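Local coordinates for protein BtGH115A (Bacteroides thetaiotaomicron, PDB 5BY3) that acts as a family GH115 4-O-methyl-alpha-glucuronidase, probably removing 4-O-methyl-glucuronic acid from decorated arabinogalactans, at residues A[168-173]-A[212-217]; A[185-190]-A[218-223]. All coordinates share one frame; numbering follows the deposited sequence.

Interaction 1: A[168-173]-A[212-217]; sequences NDEDWG and WPAMHE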
loop_
_atom_site.group_PDB
_atom_site.type_symbol
_atom_site.label_atom_id
_atom_site.label_comp_id
_atom_site.label_asym_id
_atom_site.label_seq_id
_atom_site.Cartn_x
_atom_site.Cartn_y
_atom_site.Cartn_z
ATOM N N ASN A 168 11.466 0.846 -0.189
ATOM C CA ASN A 168 12.024 0.041 -1.301
ATOM C C ASN A 168 12.063 0.876 -2.549
ATOM O O ASN A 168 11.364 1.869 -2.627
ATOM C CB ASN A 168 11.098 -1.152 -1.584
ATOM C CG ASN A 168 11.762 -2.268 -2.381
ATOM O OD1 ASN A 168 12.961 -2.532 -2.247
ATOM N ND2 ASN A 168 10.967 -2.975 -3.165
ATOM N N ASP A 169 12.851 0.488 -3.549
ATOM C CA ASP A 169 12.916 1.269 -4.799
ATOM C C ASP A 169 13.230 2.764 -4.562
ATOM O O ASP A 169 12.766 3.664 -5.307
ATOM C CB ASP A 169 11.626 1.079 -5.614
ATOM C CG ASP A 169 11.355 -0.400 -5.964
ATOM O OD1 ASP A 169 12.264 -1.082 -6.525
ATOM O OD2 ASP A 169 10.226 -0.884 -5.684
ATOM N N GLU A 170 14.066 2.993 -3.545
ATOM C CA GLU A 170 14.398 4.291 -2.994
ATOM C C GLU A 170 15.502 5.050 -3.750
ATOM O O GLU A 170 15.858 6.167 -3.322
ATOM C CB GLU A 170 14.788 4.153 -1.497
ATOM C CG GLU A 170 16.167 3.510 -1.220
ATOM C CD GLU A 170 16.174 1.980 -1.087
ATOM O OE1 GLU A 170 15.299 1.323 -1.654
ATOM O OE2 GLU A 170 17.067 1.413 -0.402
ATOM N N ASP A 171 16.027 4.464 -4.841
ATOM C CA ASP A 171 17.219 4.996 -5.544
ATOM C C ASP A 171 17.030 6.428 -6.063
ATOM O O ASP A 171 18.036 7.101 -6.295
ATOM C CB ASP A 171 17.651 4.172 -6.778
ATOM C CG ASP A 171 17.864 2.669 -6.516
ATOM O OD1 ASP A 171 17.138 2.047 -5.716
ATOM O OD2 ASP A 171 18.745 2.090 -7.202
ATOM N N TRP A 172 15.770 6.858 -6.282
ATOM C CA TRP A 172 15.445 8.126 -6.977
ATOM C C TRP A 172 14.592 9.079 -6.140
ATOM O O TRP A 172 13.987 9.999 -6.661
ATOM C CB TRP A 172 14.783 7.871 -8.338
ATOM C CG TRP A 172 15.524 6.887 -9.139
ATOM C CD1 TRP A 172 16.520 7.154 -10.032
ATOM C CD2 TRP A 172 15.391 5.443 -9.100
ATOM N NE1 TRP A 172 17.027 5.974 -10.556
ATOM C CE2 TRP A 172 16.367 4.910 -9.994
ATOM C CE3 TRP A 172 14.570 4.561 -8.391
ATOM C CZ2 TRP A 172 16.533 3.525 -10.202
ATOM C CZ3 TRP A 172 14.727 3.180 -8.596
ATOM C CH2 TRP A 172 15.695 2.680 -9.506
ATOM N N GLY A 173 14.578 8.892 -4.833
ATOM C CA GLY A 173 13.750 9.715 -3.965
ATOM C C GLY A 173 14.182 9.735 -2.519
ATOM O O GLY A 173 14.919 10.622 -2.094
ATOM N N TRP A 212 10.435 -2.394 7.548
ATOM C CA TRP A 212 11.458 -3.055 6.753
ATOM C C TRP A 212 12.286 -1.931 6.149
ATOM O O TRP A 212 11.815 -1.228 5.280
ATOM C CB TRP A 212 10.852 -3.915 5.641
ATOM C CG TRP A 212 10.080 -5.146 6.076
ATOM C CD1 TRP A 212 9.776 -5.559 7.365
ATOM C CD2 TRP A 212 9.473 -6.106 5.206
ATOM N NE1 TRP A 212 9.051 -6.734 7.332
ATOM C CE2 TRP A 212 8.836 -7.079 6.025
ATOM C CE3 TRP A 212 9.422 -6.255 3.809
ATOM C CZ2 TRP A 212 8.166 -8.168 5.482
ATOM C CZ3 TRP A 212 8.755 -7.328 3.277
ATOM C CH2 TRP A 212 8.148 -8.271 4.095
ATOM N N PRO A 213 13.526 -1.739 6.631
ATOM C CA PRO A 213 14.349 -0.594 6.207
ATOM C C PRO A 213 14.739 -0.689 4.742
ATOM O O PRO A 213 14.628 -1.770 4.189
ATOM C CB PRO A 213 15.590 -0.740 7.079
ATOM C CG PRO A 213 15.707 -2.223 7.316
ATOM C CD PRO A 213 14.293 -2.697 7.463
ATOM N N ALA A 214 15.179 0.423 4.125
ATOM C CA ALA A 214 15.759 0.428 2.736
ATOM C C ALA A 214 16.923 -0.514 2.682
ATOM O O ALA A 214 17.668 -0.622 3.658
ATOM C CB ALA A 214 16.250 1.817 2.347
HETATM N N MSE A 215 17.126 -1.157 1.542
HETATM C CA MSE A 215 18.086 -2.256 1.473
HETATM C C MSE A 215 18.617 -2.449 0.095
HETATM O O MSE A 215 19.304 -3.436 -0.186
HETATM C CB MSE A 215 17.420 -3.556 1.996
HETATM C CG MSE A 215 16.102 -4.010 1.352
HETATM SE SE MSE A 215 16.287 -4.569 -0.534
HETATM C CE MSE A 215 16.573 -6.513 -0.328
ATOM N N HIS A 216 18.290 -1.528 -0.794
ATOM C CA HIS A 216 18.841 -1.577 -2.134
ATOM C C HIS A 216 20.353 -1.401 -2.100
ATOM O O HIS A 216 20.880 -0.711 -1.227
ATOM C CB HIS A 216 18.169 -0.520 -3.014
ATOM C CG HIS A 216 17.044 -1.065 -3.839
ATOM N ND1 HIS A 216 16.670 -0.517 -5.049
ATOM C CD2 HIS A 216 16.239 -2.134 -3.646
ATOM C CE1 HIS A 216 15.676 -1.218 -5.557
ATOM N NE2 HIS A 216 15.396 -2.206 -4.724
ATOM N N GLU A 217 21.032 -2.037 -3.058
ATOM C CA GLU A 217 22.500 -1.947 -3.230
ATOM C C GLU A 217 23.044 -0.515 -3.116
ATOM O O GLU A 217 24.055 -0.302 -2.455
ATOM C CB GLU A 217 23.007 -2.695 -4.495
ATOM C CG GLU A 217 22.129 -2.622 -5.764
ATOM C CD GLU A 217 20.857 -3.501 -5.735
ATOM O OE1 GLU A 217 19.749 -2.965 -5.998
ATOM O OE2 GLU A 217 20.957 -4.723 -5.466
HETATM O O HOH W 1 14.812 -1.038 -0.268
HETATM O O HOH W 2 20.415 0.098 -6.091
#
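With CG beside its backbone N and anti to its carbonyl carbon (chi1 -53°), Asp171 turns its carboxylate to the rim of the His216 imidazole, while Glu170, its chain bent at chi2, reaches past the imidazole to the backbone N-H groups of Met215 and His216. Asp171 OD1 accepts the N-H of His216 ND1 at 2.7 Å through its syn lone pair, approaching somewhat out of the ring plane. This His-carboxylate hydrogen bond is made at the ring edge, with the carboxylate and imidazole planes 89° apart. A water donates to both Asp171 OD2 and OE1 of the poorly ordered Glu217.

The histidine is boxed in by its neighbours. The backbone N of Asp169 lies 3.8 Å above one face, toward the rim, and Asp169 OD1 comes to 3.5 Å from His216 CE1. Asn168 OD1 stands 3.5 Å from His216 NE2, at an angle too poor for a hydrogen bond. These loops follow strands 162-166 and 210-212, adjacent in the parallel eight-stranded sheet of a TIM barrel, and so lie at its C-terminal mouth, where enzymes of this fold carry their active sites. A bound nickel ion, with Leu404 and Asp436 at its site, is about 6 Å from the Asp169 side chain.

At the backbone of the histidine, Glu170 OE2 appears to accept the N-H of His216 (3.2 Å) and, weakly, that of Met215, the latter a selenomethionine; the exact place of this oxygen is doubtful. Its other probable partner is the hydroxyl of Thr219. Glu170 OE1 lies 2.8 Å from a water, which probably donates to it and accepts the Met215 N-H at 2.9 Å. Outside the two loops, the rings of His298 and Trp397 also meet the imidazole, each steeply inclined to it.

Interaction 2: A[185-190]-A[218-223]; sequences SDVKGE and CTLPFF
Gly189 O is gripped from the facing loop by the N-H of Leu220 and, more weakly, by the CA-H of Thr219. The Leu220 N bond is 2.8 Å long and essentially straight at the hydrogen (179°), although the donor stands 40° above the carbonyl plane of Gly189. Thr219 CA approaches Gly189 O at 3.5 Å. A second CA-H...O contact runs the other way, Gly189 CA to Cys218 O at 3.6 Å, so that the two backbones brush past each other directly where Gly189 has no side chain to separate them.

Alongside this polar seam, CG anti to the backbone N in both Leu220 and Glu190 (chi1 -163° for Leu220) sends the two chains out side by side, pointing the same way. Leu220 CD2 rests against the Glu190 chain, 3.7 Å from OE2, while Val187 CG1 touches Leu220 CD1 at 4.3 Å. Glu190 is steadied by Ser185 OG, which donates to OE1 at 2.5 Å.

The contact joins the loop between helices 174-182 and 193-205 to the loop that follows strand 210-212 of the barrel. Met175 of the first helix packs on Cys218 and Thr219, and Phe222 continues the facing loop onto Met239 of strand 238-239.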
loop_
_atom_site.group_PDB
_atom_site.type_symbol
_atom_site.label_atom_id
_atom_site.label_comp_id
_atom_site.label_asym_id
_atom_site.label_seq_id
_atom_site.Cartn_x
_atom_site.Cartn_y
_atom_site.Cartn_z
ATOM N N SER A 185 25.036 13.400 4.484
ATOM C CA SER A 185 26.059 12.522 5.001
ATOM C C SER A 185 27.113 12.296 3.935
ATOM O O SER A 185 26.848 12.410 2.738
ATOM C CB SER A 185 25.454 11.209 5.517
ATOM O OG SER A 185 26.472 10.275 5.823
ATOM N N ASP A 186 28.321 12.007 4.383
ATOM C CA ASP A 186 29.391 11.744 3.444
ATOM C C ASP A 186 29.616 10.274 3.071
ATOM O O ASP A 186 30.185 10.004 2.005
ATOM C CB ASP A 186 30.659 12.474 3.854
ATOM C CG ASP A 186 30.758 13.838 3.192
ATOM O OD1 ASP A 186 30.395 13.940 1.986
ATOM O OD2 ASP A 186 31.194 14.801 3.863
ATOM N N VAL A 187 29.161 9.345 3.925
ATOM C CA VAL A 187 29.045 7.910 3.562
ATOM C C VAL A 187 28.078 7.708 2.364
ATOM O O VAL A 187 26.956 8.237 2.372
ATOM C CB VAL A 187 28.644 7.001 4.765
ATOM C CG1 VAL A 187 28.863 5.520 4.430
ATOM C CG2 VAL A 187 29.425 7.364 6.030
ATOM N N LYS A 188 28.532 6.914 1.385
ATOM C CA LYS A 188 27.964 6.761 0.021
ATOM C C LYS A 188 26.442 6.699 -0.129
ATOM O O LYS A 188 25.893 7.340 -1.036
ATOM C CB LYS A 188 28.646 5.579 -0.715
ATOM C CG LYS A 188 27.932 5.032 -1.958
ATOM C CD LYS A 188 28.861 4.252 -2.884
ATOM C CE LYS A 188 28.157 3.071 -3.553
ATOM N NZ LYS A 188 27.120 3.398 -4.583
ATOM N N GLY A 189 25.755 5.940 0.724
ATOM C CA GLY A 189 24.283 5.881 0.602
ATOM C C GLY A 189 23.609 5.876 1.954
ATOM O O GLY A 189 22.820 4.973 2.268
ATOM N N GLU A 190 23.931 6.874 2.768
ATOM C CA GLU A 190 23.505 6.834 4.143
ATOM C C GLU A 190 22.171 7.566 4.403
ATOM O O GLU A 190 22.020 8.738 4.063
ATOM C CB GLU A 190 24.622 7.303 5.071
ATOM C CG GLU A 190 24.415 6.834 6.506
ATOM C CD GLU A 190 25.532 7.253 7.443
ATOM O OE1 GLU A 190 25.903 8.442 7.434
ATOM O OE2 GLU A 190 26.024 6.382 8.195
ATOM N N CYS A 218 22.329 0.461 -3.674
ATOM C CA CYS A 218 22.637 1.905 -3.499
ATOM C C CYS A 218 22.593 2.494 -2.063
ATOM O O CYS A 218 23.001 3.629 -1.855
ATOM C CB CYS A 218 21.714 2.742 -4.401
ATOM S SG CYS A 218 19.994 2.867 -3.817
ATOM N N THR A 219 22.086 1.731 -1.098
ATOM C CA THR A 219 21.867 2.203 0.281
ATOM C C THR A 219 22.773 1.489 1.329
ATOM O O THR A 219 23.051 0.303 1.208
ATOM C CB THR A 219 20.365 2.028 0.634
ATOM O OG1 THR A 219 19.611 2.928 -0.161
ATOM C CG2 THR A 219 20.052 2.305 2.095
ATOM N N LEU A 220 23.209 2.224 2.343
ATOM C CA LEU A 220 23.897 1.622 3.486
ATOM C C LEU A 220 22.948 0.731 4.295
ATOM O O LEU A 220 21.938 1.226 4.807
ATOM C CB LEU A 220 24.504 2.683 4.424
ATOM C CG LEU A 220 25.561 2.134 5.402
ATOM C CD1 LEU A 220 26.849 1.752 4.667
ATOM C CD2 LEU A 220 25.845 3.120 6.549
ATOM N N PRO A 221 23.265 -0.577 4.426
ATOM C CA PRO A 221 22.380 -1.412 5.249
ATOM C C PRO A 221 22.113 -0.837 6.624
ATOM O O PRO A 221 23.017 -0.293 7.282
ATOM C CB PRO A 221 23.123 -2.744 5.325
ATOM C CG PRO A 221 23.821 -2.812 3.992
ATOM C CD PRO A 221 24.261 -1.401 3.692
ATOM N N PHE A 222 20.849 -0.935 7.017
ATOM C CA PHE A 222 20.338 -0.356 8.236
ATOM C C PHE A 222 21.211 -0.619 9.443
ATOM O O PHE A 222 21.564 0.313 10.164
ATOM C CB PHE A 222 18.941 -0.897 8.512
ATOM C CG PHE A 222 18.304 -0.330 9.735
ATOM C CD1 PHE A 222 17.687 0.898 9.700
ATOM C CD2 PHE A 222 18.307 -1.046 10.934
ATOM C CE1 PHE A 222 17.078 1.419 10.830
ATOM C CE2 PHE A 222 17.702 -0.526 12.075
ATOM C CZ PHE A 222 17.091 0.716 12.016
ATOM N N PHE A 223 21.543 -1.895 9.657
ATOM C CA PHE A 223 22.192 -2.335 10.889
ATOM C C PHE A 223 23.702 -2.118 10.877
ATOM O O PHE A 223 24.393 -2.373 11.871
ATOM C CB PHE A 223 21.853 -3.788 11.143
ATOM C CG PHE A 223 20.496 -4.008 11.745
ATOM C CD1 PHE A 223 20.193 -3.528 13.029
ATOM C CD2 PHE A 223 19.542 -4.762 11.067
ATOM C CE1 PHE A 223 18.954 -3.763 13.619
ATOM C CE2 PHE A 223 18.300 -5.015 11.651
ATOM C CZ PHE A 223 18.008 -4.519 12.930
#

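How the interactions relate
Residues 212-217 and 218-223 are consecutive pieces of one loop after strand 210-212, and both partners come from the region following strand 162-166, so both contacts join the chain following strand 162-166 to the loop following strand 210-212. Interaction 1 is buried, close to the nickel ion, and relies on carboxylates, an imidazole and waters. Interaction 2, with its centre 10 Å away and farther from the chain centre, is partly buried and depends on backbone bonding edged by aliphatic contacts. They meet directly: the Glu170 carboxylate of interaction 1 reaches the threonine of interaction 2, and the Cys218 sulfur packs against the Asp171 carboxylate.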